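Local coordinates for protein enterotoxin type A (Staphylococcus aureus, PDB 1DYQ) that acts in its natural form as a zinc-binding superantigen that binds MHC class II and T-cell receptor molecules, and causes staphylococcal food poisoning, at residues V186-T191 and H226-L231; K124-N129 and E142-N147; K149-Q154 and K218-E223. The protein carries 3 engineered substitutions. All coordinates share one frame; numbering follows the deposited sequence. Where two conformers were deposited one is given.

How the interactions relate
All three contacts belong to the beta-grasp domain. Interactions 1 and 2 share a sheet, in which Ile-227 O lies 2.8 Å from Asn-129 N, a probable hydrogen bond; their centres are 11 Å apart. Interaction 3, about 12 Å from the centre of each, joins a separate two-stranded pairing to the start of helix 153-168. It meets interaction 1 where Phe-187 CE2 approaches Val-153 CG1 to 3.7 Å, and interaction 2 where Thr-146 OG1 lies 3.6 Å from Val-151 CG2. Interaction 1 supplies three zinc ligands, His-188, His-226 and Asp-228. From the zinc ion the side chain of Ile-128 (interaction 2) is about 9 Å away and that of Ile-220 (interaction 3) about 11 Å.

Interaction 1. Residues V186-T191 and H226-L231; sequences VFHTST and HIDIYL. With ZN (zinc ion), chain B.
His-188, His-226 and Asp-228 converge on one zinc ion from the same face of an antiparallel strand pair. His-188 ND1 binds the metal at 2.3 Å, His-226 NE2 at 2.2 Å and Asp-228 OD2 at 2.2 Å, so one imidazole uses its near nitrogen and the other its far one. The second carboxylate oxygen, Asp-228 OD1, stands farther off, 2.8 Å from the zinc ion. The zinc ion held here is needed for the natural toxin to interact with MHC class II.

The two histidines are directly paired across the strands, with His-188 N donating to His-226 O at 2.8 Å. Their first torsions differ: His-188 extends its ring with CG anti to the backbone N (chi1 -161°), whereas His-226 holds CG between its backbone N and carbonyl carbon (chi1 65°), which swings its ring toward the other strand. As a result His-188 CB sits over one face of the His-226 ring, a CH-pi contact of 4.0 Å from CB to the centroid, and the ring planes meet obliquely at 57°. Asp-228 joins from the next hydrogen-bonded pair, opposite Val-186, whose CG2 meets Tyr-230 CE1 at the ring edge, 4.1 Å away.

On the reverse face Phe-187 and Ile-227 lie alongside each other, Phe-187 CD1 being 3.9 Å from Ile-227 CG1.

Strand 226-232 runs between strands 182-188 and 119-132, with the Tyr-230 and Trp-131 rings meeting nearly parallel. Behind the metal-bearing face, Phe-187 packs against Val-153, Leu-156 and Asp-157 of helix 153-168.

Interaction 2. Residues K124-N129 and E142-N147; sequences KKVPIN and ETVKTN
Lys-124 and Thr-146 grip each other through reciprocal backbone hydrogen bonds, Lys-124 N to Thr-146 O at 2.8 Å and Thr-146 N to Lys-124 O at 2.9 Å. Two residues on, past the non-hydrogen-bonded pair Lys-125/Lys-145, Val-126 N donates to Val-144 O at 2.9 Å, nearly straight at 166°. The return link from Val-144 N runs through a water: it accepts from Val-144 N at 3.0 Å and lies 2.7 Å from Val-126 O, to which it probably donates. Direct antiparallel pairing thus gives way to a bridged one as the segments diverge.

Apolar contacts begin at that same place. Val-126 and Val-144 cross obliquely, Val-126 CB lying 4.0 Å from Val-144 CG1. The other Val-144 branch, CG2, meets the end of Ile-128 at CD1, 3.7 Å away, the two side chains being about perpendicular. Ile-128 CD1 also touches the CB and CG2 of Thr-143, whose hydroxyl bonds Pro-140 O.

The charged side chains are more loosely placed. Lys-125 and Lys-145 run side by side, Lys-145 NZ coming 4.0 Å from Lys-125 CG, and Lys-145 bends about its CG-CD and CD-CE bonds and has a weak, long ion pair with Glu-123.

The chemistry implies a contact fixed by backbone bonds and valine and isoleucine methyls. The Val-144 side chain also packs on Leu-156 and Ala-160 of helix 153-168, while electrostatics between the segments probably contribute little.

Interaction 3. Residues K149-Q154 and K218-E223; sequences KNVTVQ and KTINSE
Val-153, already in the first turn of a helix, still donates from its N across to Lys-218 O, at 3.0 Å, so the antiparallel pairing of strands 150-152 and 219-221 runs on into helix 153-168. That helix is the long one of the beta-grasp domain, packed against its sheet. Lys-218 O also accepts at 2.8 Å from a water that in turn accepts from Gln-154 N at 3.1 Å. Thr-152, the N-cap residue, covers the next amide: its OG1 bonds Glu-155 N. Three successive amides at the helix start therefore have partners, two of them through the Lys-218 carbonyl.

The strand part keeps antiparallel register. Val-151 and Ile-220 form a hydrogen-bonded pair, Val-151 N to Ile-220 O at 2.9 Å and Ile-220 N to Val-151 O at 2.8 Å, and Ser-222 N closes the far end on Lys-149 O at 2.9 Å. Thr-219 OG1 may add a weak bond to Val-151 O, but Thr-219 and Asn-150 both have alternate conformers, so this and their mutual geometry are doubtful.

Val-151 and Ile-220 point the same way from the sheet, each holding CG1 between its backbone N and carbonyl carbon (chi1 63° and 64°), which sets the two CG1 atoms against each other. Ile-220 CG2 reaches instead to Val-153 CG2, 4.0 Å away, joining strand to helix through methyl groups.

Beyond these pairs, Ser-222 OG bonds Lys-148 O, and the segment finishes in an Asx turn: Asn-221 OD1 accepts in its carbonyl plane from Glu-223 N at 2.8 Å, with an N-H...O angle of 147°.

Interaction 1. Residues V186-T191 and H226-L231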
loop_
_atom_site.group_PDB
_atom_site.type_symbol
_atom_site.label_atom_id
_atom_site.label_comp_id
_atom_site.label_asym_id
_atom_site.label_seq_id
_atom_site.Cartn_x
_atom_site.Cartn_y
_atom_site.Cartn_z
ATOM N N VAL A 186 -8.765 8.080 -3.972
ATOM C CA VAL A 186 -9.896 7.207 -4.256
ATOM C C VAL A 186 -9.538 6.262 -5.409
ATOM O O VAL A 186 -9.054 6.640 -6.460
ATOM C CB VAL A 186 -11.132 8.042 -4.669
ATOM C CG1 VAL A 186 -12.331 7.160 -4.952
ATOM C CG2 VAL A 186 -11.472 9.075 -3.602
ATOM N N PHE A 187 -9.811 4.973 -5.144
ATOM C CA PHE A 187 -9.579 3.913 -6.123
ATOM C C PHE A 187 -10.945 3.564 -6.736
ATOM O O PHE A 187 -11.784 2.907 -6.187
ATOM C CB PHE A 187 -8.947 2.693 -5.405
ATOM C CG PHE A 187 -7.631 3.071 -4.740
ATOM C CD1 PHE A 187 -6.466 3.087 -5.412
ATOM C CD2 PHE A 187 -7.672 3.454 -3.382
ATOM C CE1 PHE A 187 -5.266 3.500 -4.820
ATOM C CE2 PHE A 187 -6.477 3.890 -2.780
ATOM C CZ PHE A 187 -5.313 3.899 -3.484
ATOM N N HIS A 188 -11.174 4.274 -7.880
ATOM C CA HIS A 188 -12.517 4.332 -8.441
ATOM C C HIS A 188 -12.776 3.226 -9.451
ATOM O O HIS A 188 -12.403 3.306 -10.602
ATOM C CB HIS A 188 -12.755 5.699 -9.105
ATOM C CG HIS A 188 -14.235 5.983 -9.275
ATOM N ND1 HIS A 188 -14.612 7.266 -9.596
ATOM C CD2 HIS A 188 -15.358 5.307 -9.132
ATOM C CE1 HIS A 188 -15.916 7.367 -9.715
ATOM N NE2 HIS A 188 -16.411 6.160 -9.427
ATOM N N THR A 189 -13.431 2.168 -8.976
ATOM C CA THR A 189 -13.722 1.000 -9.784
ATOM C C THR A 189 -15.033 1.133 -10.549
ATOM O O THR A 189 -15.889 1.920 -10.150
ATOM C CB THR A 189 -13.826 -0.244 -8.843
ATOM O OG1 THR A 189 -14.540 0.183 -7.655
ATOM C CG2 THR A 189 -12.437 -0.684 -8.425
ATOM N N SER A 190 -15.199 0.338 -11.595
ATOM C CA SER A 190 -16.415 0.300 -12.391
ATOM C C SER A 190 -17.594 -0.191 -11.537
ATOM O O SER A 190 -18.651 0.425 -11.506
ATOM C CB SER A 190 -16.241 -0.681 -13.567
ATOM O OG SER A 190 -15.334 -0.181 -14.522
ATOM N N THR A 191 -17.407 -1.361 -10.945
ATOM C CA THR A 191 -18.347 -1.922 -9.996
ATOM C C THR A 191 -17.685 -1.944 -8.607
ATOM O O THR A 191 -16.472 -2.035 -8.492
ATOM C CB THR A 191 -18.799 -3.344 -10.341
ATOM O OG1 THR A 191 -17.657 -4.177 -10.575
ATOM C CG2 THR A 191 -19.674 -3.342 -11.587
ATOM N N HIS A 226 -9.883 3.807 -12.419
ATOM C CA HIS A 226 -8.905 4.919 -12.399
ATOM C C HIS A 226 -8.802 5.411 -10.948
ATOM O O HIS A 226 -9.524 4.926 -10.094
ATOM C CB HIS A 226 -9.314 6.044 -13.342
ATOM C CG HIS A 226 -10.582 6.700 -12.922
ATOM N ND1 HIS A 226 -11.817 6.316 -13.369
ATOM C CD2 HIS A 226 -10.792 7.696 -12.016
ATOM C CE1 HIS A 226 -12.762 7.025 -12.789
ATOM N NE2 HIS A 226 -12.152 7.851 -11.997
ATOM N N ILE A 227 -7.869 6.317 -10.724
ATOM C CA ILE A 227 -7.617 6.829 -9.375
ATOM C C ILE A 227 -7.888 8.354 -9.377
ATOM O O ILE A 227 -7.433 9.017 -10.292
ATOM C CB ILE A 227 -6.137 6.566 -9.021
ATOM C CG1 ILE A 227 -5.989 5.052 -8.705
ATOM C CG2 ILE A 227 -5.723 7.387 -7.808
ATOM C CD1 ILE A 227 -4.532 4.607 -8.634
ATOM N N ASP A 228 -8.476 8.797 -8.289
ATOM C CA ASP A 228 -8.696 10.226 -8.084
ATOM C C ASP A 228 -7.930 10.690 -6.839
ATOM O O ASP A 228 -8.012 10.034 -5.809
ATOM C CB ASP A 228 -10.172 10.567 -7.846
ATOM C CG ASP A 228 -11.043 10.089 -8.976
ATOM O OD1 ASP A 228 -10.779 10.377 -10.151
ATOM O OD2 ASP A 228 -11.921 9.275 -8.591
ATOM N N ILE A 229 -7.219 11.783 -7.010
ATOM C CA ILE A 229 -6.435 12.351 -5.909
ATOM C C ILE A 229 -6.833 13.816 -5.719
ATOM O O ILE A 229 -6.812 14.560 -6.726
ATOM C CB ILE A 229 -4.938 12.210 -6.202
ATOM C CG1 ILE A 229 -4.563 10.690 -6.194
ATOM C CG2 ILE A 229 -4.123 12.899 -5.107
ATOM C CD1 ILE A 229 -3.145 10.439 -6.630
ATOM N N TYR A 230 -7.217 14.169 -4.542
ATOM C CA TYR A 230 -7.580 15.554 -4.184
ATOM C C TYR A 230 -6.593 16.064 -3.122
ATOM O O TYR A 230 -6.547 15.484 -2.030
ATOM C CB TYR A 230 -8.995 15.577 -3.603
ATOM C CG TYR A 230 -10.031 14.880 -4.454
ATOM C CD1 TYR A 230 -10.305 13.525 -4.293
ATOM C CD2 TYR A 230 -10.726 15.573 -5.452
ATOM C CE1 TYR A 230 -11.218 12.877 -5.091
ATOM C CE2 TYR A 230 -11.664 14.930 -6.237
ATOM C CZ TYR A 230 -11.906 13.595 -6.054
ATOM O OH TYR A 230 -12.825 12.924 -6.841
ATOM N N LEU A 231 -5.841 17.088 -3.461
ATOM C CA LEU A 231 -4.854 17.661 -2.552
ATOM C C LEU A 231 -5.221 19.152 -2.288
ATOM O O LEU A 231 -5.707 19.807 -3.193
ATOM C CB LEU A 231 -3.472 17.618 -3.144
ATOM C CG LEU A 231 -2.956 16.260 -3.676
ATOM C CD1 LEU A 231 -1.614 16.441 -4.323
ATOM C CD2 LEU A 231 -2.891 15.285 -2.490
HETATM ZN ZN ZN B . -13.185 8.871 -10.314
#

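Interaction 2. Residues K124-N129 and E142-N147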
loop_
_atom_site.group_PDB
_atom_site.type_symbol
_atom_site.label_atom_id
_atom_site.label_comp_id
_atom_site.label_asym_id
_atom_site.label_seq_id
_atom_site.Cartn_x
_atom_site.Cartn_y
_atom_site.Cartn_z
ATOM N N LYS A 124 -1.553 -2.603 -17.662
ATOM C CA LYS A 124 -2.582 -1.595 -17.459
ATOM C C LYS A 124 -2.006 -0.340 -16.817
ATOM O O LYS A 124 -1.441 -0.386 -15.721
ATOM C CB LYS A 124 -3.719 -2.143 -16.574
ATOM C CG LYS A 124 -4.767 -1.105 -16.218
ATOM C CD LYS A 124 -5.568 -0.693 -17.469
ATOM C CE LYS A 124 -6.365 0.566 -17.193
ATOM N NZ LYS A 124 -7.463 0.814 -18.153
ATOM N N LYS A 125 -2.082 0.768 -17.543
ATOM C CA LYS A 125 -1.728 2.078 -16.976
ATOM C C LYS A 125 -2.993 2.654 -16.341
ATOM O O LYS A 125 -4.080 2.621 -16.953
ATOM C CB LYS A 125 -1.184 2.996 -18.056
ATOM C CG LYS A 125 0.096 2.529 -18.704
ATOM C CD LYS A 125 0.585 3.503 -19.775
ATOM C CE LYS A 125 1.765 2.915 -20.531
ATOM N NZ LYS A 125 2.247 3.838 -21.605
ATOM N N VAL A 126 -2.950 2.917 -15.041
ATOM C CA VAL A 126 -4.132 3.365 -14.319
ATOM C C VAL A 126 -4.216 4.888 -14.360
ATOM O O VAL A 126 -3.419 5.566 -13.746
ATOM C CB VAL A 126 -4.109 2.924 -12.832
ATOM C CG1 VAL A 126 -5.350 3.420 -12.132
ATOM C CG2 VAL A 126 -4.005 1.391 -12.771
ATOM N N PRO A 127 -5.183 5.401 -15.118
ATOM C CA PRO A 127 -5.313 6.860 -15.229
ATOM C C PRO A 127 -5.557 7.478 -13.859
ATOM O O PRO A 127 -6.268 6.909 -13.018
ATOM C CB PRO A 127 -6.500 7.041 -16.149
ATOM C CG PRO A 127 -6.669 5.756 -16.868
ATOM C CD PRO A 127 -6.207 4.677 -15.866
ATOM N N ILE A 128 -4.943 8.626 -13.622
ATOM C CA ILE A 128 -5.129 9.398 -12.419
ATOM C C ILE A 128 -5.722 10.785 -12.694
ATOM O O ILE A 128 -5.132 11.542 -13.489
ATOM C CB ILE A 128 -3.797 9.599 -11.650
ATOM C CG1 ILE A 128 -3.262 8.241 -11.195
ATOM C CG2 ILE A 128 -4.049 10.507 -10.443
ATOM C CD1 ILE A 128 -1.787 8.194 -10.920
ATOM N N ASN A 129 -6.801 11.102 -12.031
ATOM C CA ASN A 129 -7.310 12.499 -12.035
ATOM C C ASN A 129 -6.784 13.144 -10.734
ATOM O O ASN A 129 -7.129 12.662 -9.657
ATOM C CB ASN A 129 -8.818 12.520 -12.012
ATOM C CG ASN A 129 -9.459 11.793 -13.195
ATOM O OD1 ASN A 129 -10.315 10.935 -13.008
ATOM N ND2 ASN A 129 -9.002 12.118 -14.386
ATOM N N GLU A 142 2.096 6.634 -16.992
ATOM C CA GLU A 142 2.821 5.503 -16.469
ATOM C C GLU A 142 2.992 5.544 -14.946
ATOM O O GLU A 142 3.709 4.675 -14.429
ATOM C CB GLU A 142 4.233 5.379 -17.054
ATOM C CG GLU A 142 4.506 6.012 -18.369
ATOM C CD GLU A 142 4.571 7.527 -18.346
ATOM O OE1 GLU A 142 5.483 8.094 -17.705
ATOM O OE2 GLU A 142 3.686 8.147 -18.977
ATOM N N THR A 143 2.483 6.548 -14.269
ATOM C CA THR A 143 2.713 6.704 -12.836
ATOM C C THR A 143 2.264 5.505 -12.017
ATOM O O THR A 143 3.004 5.063 -11.125
ATOM C CB THR A 143 1.996 7.970 -12.310
ATOM O OG1 THR A 143 2.516 9.106 -13.041
ATOM C CG2 THR A 143 2.257 8.160 -10.847
ATOM N N VAL A 144 1.066 5.021 -12.235
ATOM C CA VAL A 144 0.571 3.810 -11.557
ATOM C C VAL A 144 0.261 2.765 -12.609
ATOM O O VAL A 144 -0.486 3.063 -13.566
ATOM C CB VAL A 144 -0.657 4.091 -10.703
ATOM C CG1 VAL A 144 -1.222 2.804 -10.105
ATOM C CG2 VAL A 144 -0.310 5.080 -9.589
ATOM N N LYS A 145 0.826 1.572 -12.503
ATOM C CA LYS A 145 0.598 0.553 -13.516
ATOM C C LYS A 145 0.493 -0.820 -12.858
ATOM O O LYS A 145 1.087 -1.021 -11.777
ATOM C CB LYS A 145 1.763 0.516 -14.525
ATOM C CG LYS A 145 3.099 0.310 -13.857
ATOM C CD LYS A 145 4.274 0.206 -14.756
ATOM C CE LYS A 145 4.504 1.433 -15.607
ATOM N NZ LYS A 145 3.389 1.618 -16.588
ATOM N N THR A 146 -0.132 -1.737 -13.541
ATOM C CA THR A 146 -0.205 -3.113 -12.992
ATOM C C THR A 146 -0.332 -4.109 -14.113
ATOM O O THR A 146 -0.842 -3.798 -15.194
ATOM C CB THR A 146 -1.302 -3.256 -11.957
ATOM O OG1 THR A 146 -1.213 -4.613 -11.399
ATOM C CG2 THR A 146 -2.691 -3.061 -12.510
ATOM N N ASN A 147 0.184 -5.319 -13.909
ATOM C CA ASN A 147 -0.041 -6.409 -14.849
ATOM C C ASN A 147 -1.129 -7.348 -14.346
ATOM O O ASN A 147 -1.427 -8.375 -14.970
ATOM C CB ASN A 147 1.268 -7.224 -15.018
ATOM C CG ASN A 147 2.412 -6.410 -15.551
ATOM O OD1 ASN A 147 2.370 -5.932 -16.681
ATOM N ND2 ASN A 147 3.459 -6.243 -14.744
HETATM O O HOH W 1 -0.914 6.439 -14.005
#

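Interaction 3. Residues K149-Q154 and K218-E223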
loop_
_atom_site.group_PDB
_atom_site.type_symbol
_atom_site.label_atom_id
_atom_site.label_comp_id
_atom_site.label_asym_id
_atom_site.label_seq_id
_atom_site.Cartn_x
_atom_site.Cartn_y
_atom_site.Cartn_z
ATOM N N LYS A 149 -5.097 -8.401 -13.257
ATOM C CA LYS A 149 -6.540 -8.153 -13.437
ATOM C C LYS A 149 -7.179 -7.827 -12.110
ATOM O O LYS A 149 -7.973 -6.911 -11.946
ATOM C CB LYS A 149 -7.186 -9.440 -14.012
ATOM C CG LYS A 149 -6.641 -9.755 -15.403
ATOM C CD LYS A 149 -7.171 -11.097 -15.906
ATOM C CE LYS A 149 -6.372 -11.531 -17.141
ATOM N NZ LYS A 149 -6.806 -12.902 -17.577
ATOM N N ASN A 150 -6.852 -8.668 -11.107
ATOM C CA ASN A 150 -7.270 -8.427 -9.724
ATOM C C ASN A 150 -6.042 -7.970 -8.940
ATOM O O ASN A 150 -5.009 -8.671 -8.952
ATOM C CB ASN A 150 -7.766 -9.781 -9.160
ATOM C CG ASN A 150 -7.867 -9.744 -7.655
ATOM O OD1 ASN A 150 -7.028 -10.313 -6.954
ATOM N ND2 ASN A 150 -8.849 -9.016 -7.158
ATOM N N VAL A 151 -6.024 -6.721 -8.496
ATOM C CA VAL A 151 -4.839 -6.111 -7.919
ATOM C C VAL A 151 -5.113 -5.656 -6.497
ATOM O O VAL A 151 -6.217 -5.240 -6.161
ATOM C CB VAL A 151 -4.360 -4.927 -8.771
ATOM C CG1 VAL A 151 -5.423 -3.810 -8.808
ATOM C CG2 VAL A 151 -3.034 -4.380 -8.308
ATOM N N THR A 152 -4.095 -5.729 -5.618
ATOM C CA THR A 152 -4.313 -5.201 -4.280
ATOM C C THR A 152 -4.409 -3.648 -4.385
ATOM O O THR A 152 -3.669 -3.036 -5.155
ATOM C CB THR A 152 -3.250 -5.559 -3.260
ATOM O OG1 THR A 152 -1.963 -5.108 -3.559
ATOM C CG2 THR A 152 -3.248 -7.098 -3.040
ATOM N N VAL A 153 -5.242 -3.121 -3.522
ATOM C CA VAL A 153 -5.231 -1.647 -3.323
ATOM C C VAL A 153 -3.859 -1.220 -2.858
ATOM O O VAL A 153 -3.295 -0.215 -3.330
ATOM C CB VAL A 153 -6.313 -1.187 -2.371
ATOM C CG1 VAL A 153 -6.109 0.311 -2.040
ATOM C CG2 VAL A 153 -7.702 -1.393 -2.969
ATOM N N GLN A 154 -3.171 -2.020 -2.014
ATOM C CA GLN A 154 -1.814 -1.736 -1.605
ATOM C C GLN A 154 -0.873 -1.485 -2.753
ATOM O O GLN A 154 -0.127 -0.496 -2.761
ATOM C CB GLN A 154 -1.264 -2.877 -0.681
ATOM C CG GLN A 154 0.204 -2.701 -0.359
ATOM C CD GLN A 154 0.722 -3.637 0.764
ATOM O OE1 GLN A 154 1.808 -3.351 1.280
ATOM N NE2 GLN A 154 -0.002 -4.679 1.015
ATOM N N LYS A 218 -7.364 -6.152 0.633
ATOM C CA LYS A 218 -8.418 -5.762 -0.319
ATOM C C LYS A 218 -7.876 -5.799 -1.743
ATOM O O LYS A 218 -6.825 -5.212 -2.039
ATOM C CB LYS A 218 -8.907 -4.348 0.029
ATOM C CG LYS A 218 -9.966 -3.825 -0.914
ATOM C CD LYS A 218 -11.305 -4.488 -0.724
ATOM C CE LYS A 218 -12.385 -3.637 -1.454
ATOM N NZ LYS A 218 -13.678 -4.372 -1.454
ATOM N N THR A 219 -8.638 -6.419 -2.640
ATOM C CA THR A 219 -8.267 -6.476 -4.044
ATOM C C THR A 219 -9.410 -5.868 -4.871
ATOM O O THR A 219 -10.548 -5.904 -4.421
ATOM C CB THR A 219 -8.068 -7.937 -4.516
ATOM O OG1 THR A 219 -7.438 -7.984 -5.794
ATOM C CG2 THR A 219 -9.419 -8.633 -4.632
ATOM N N ILE A 220 -9.026 -5.257 -5.966
ATOM C CA ILE A 220 -10.046 -4.689 -6.872
ATOM C C ILE A 220 -9.712 -5.048 -8.302
ATOM O O ILE A 220 -8.581 -5.403 -8.668
ATOM C CB ILE A 220 -10.151 -3.162 -6.726
ATOM C CG1 ILE A 220 -8.866 -2.479 -7.132
ATOM C CG2 ILE A 220 -10.662 -2.755 -5.358
ATOM C CD1 ILE A 220 -8.814 -0.978 -6.979
ATOM N N ASN A 221 -10.735 -4.966 -9.168
ATOM C CA ASN A 221 -10.543 -5.203 -10.595
ATOM C C ASN A 221 -9.940 -3.968 -11.272
ATOM O O ASN A 221 -10.488 -2.871 -11.127
ATOM C CB ASN A 221 -11.900 -5.529 -11.247
ATOM C CG ASN A 221 -11.663 -6.201 -12.598
ATOM O OD1 ASN A 221 -11.134 -5.609 -13.514
ATOM N ND2 ASN A 221 -11.999 -7.488 -12.674
ATOM N N SER A 222 -8.858 -4.162 -11.999
ATOM C CA SER A 222 -8.139 -3.032 -12.580
ATOM C C SER A 222 -8.811 -2.594 -13.885
ATOM O O SER A 222 -8.446 -1.549 -14.412
ATOM C CB SER A 222 -6.672 -3.383 -12.816
ATOM O OG SER A 222 -6.579 -4.478 -13.729
ATOM N N GLU A 223 -9.666 -3.456 -14.429
ATOM C CA GLU A 223 -10.289 -3.264 -15.667
ATOM C C GLU A 223 -11.245 -2.050 -15.491
ATOM O O GLU A 223 -12.142 -1.912 -14.714
ATOM C CB GLU A 223 -11.113 -4.342 -16.263
ATOM C CG GLU A 223 -11.551 -4.086 -17.710
ATOM C CD GLU A 223 -12.318 -5.216 -18.338
ATOM O OE1 GLU A 223 -13.159 -5.855 -17.664
ATOM O OE2 GLU A 223 -12.124 -5.472 -19.555
HETATM O O HOH W 2 -4.822 -4.048 -0.426
#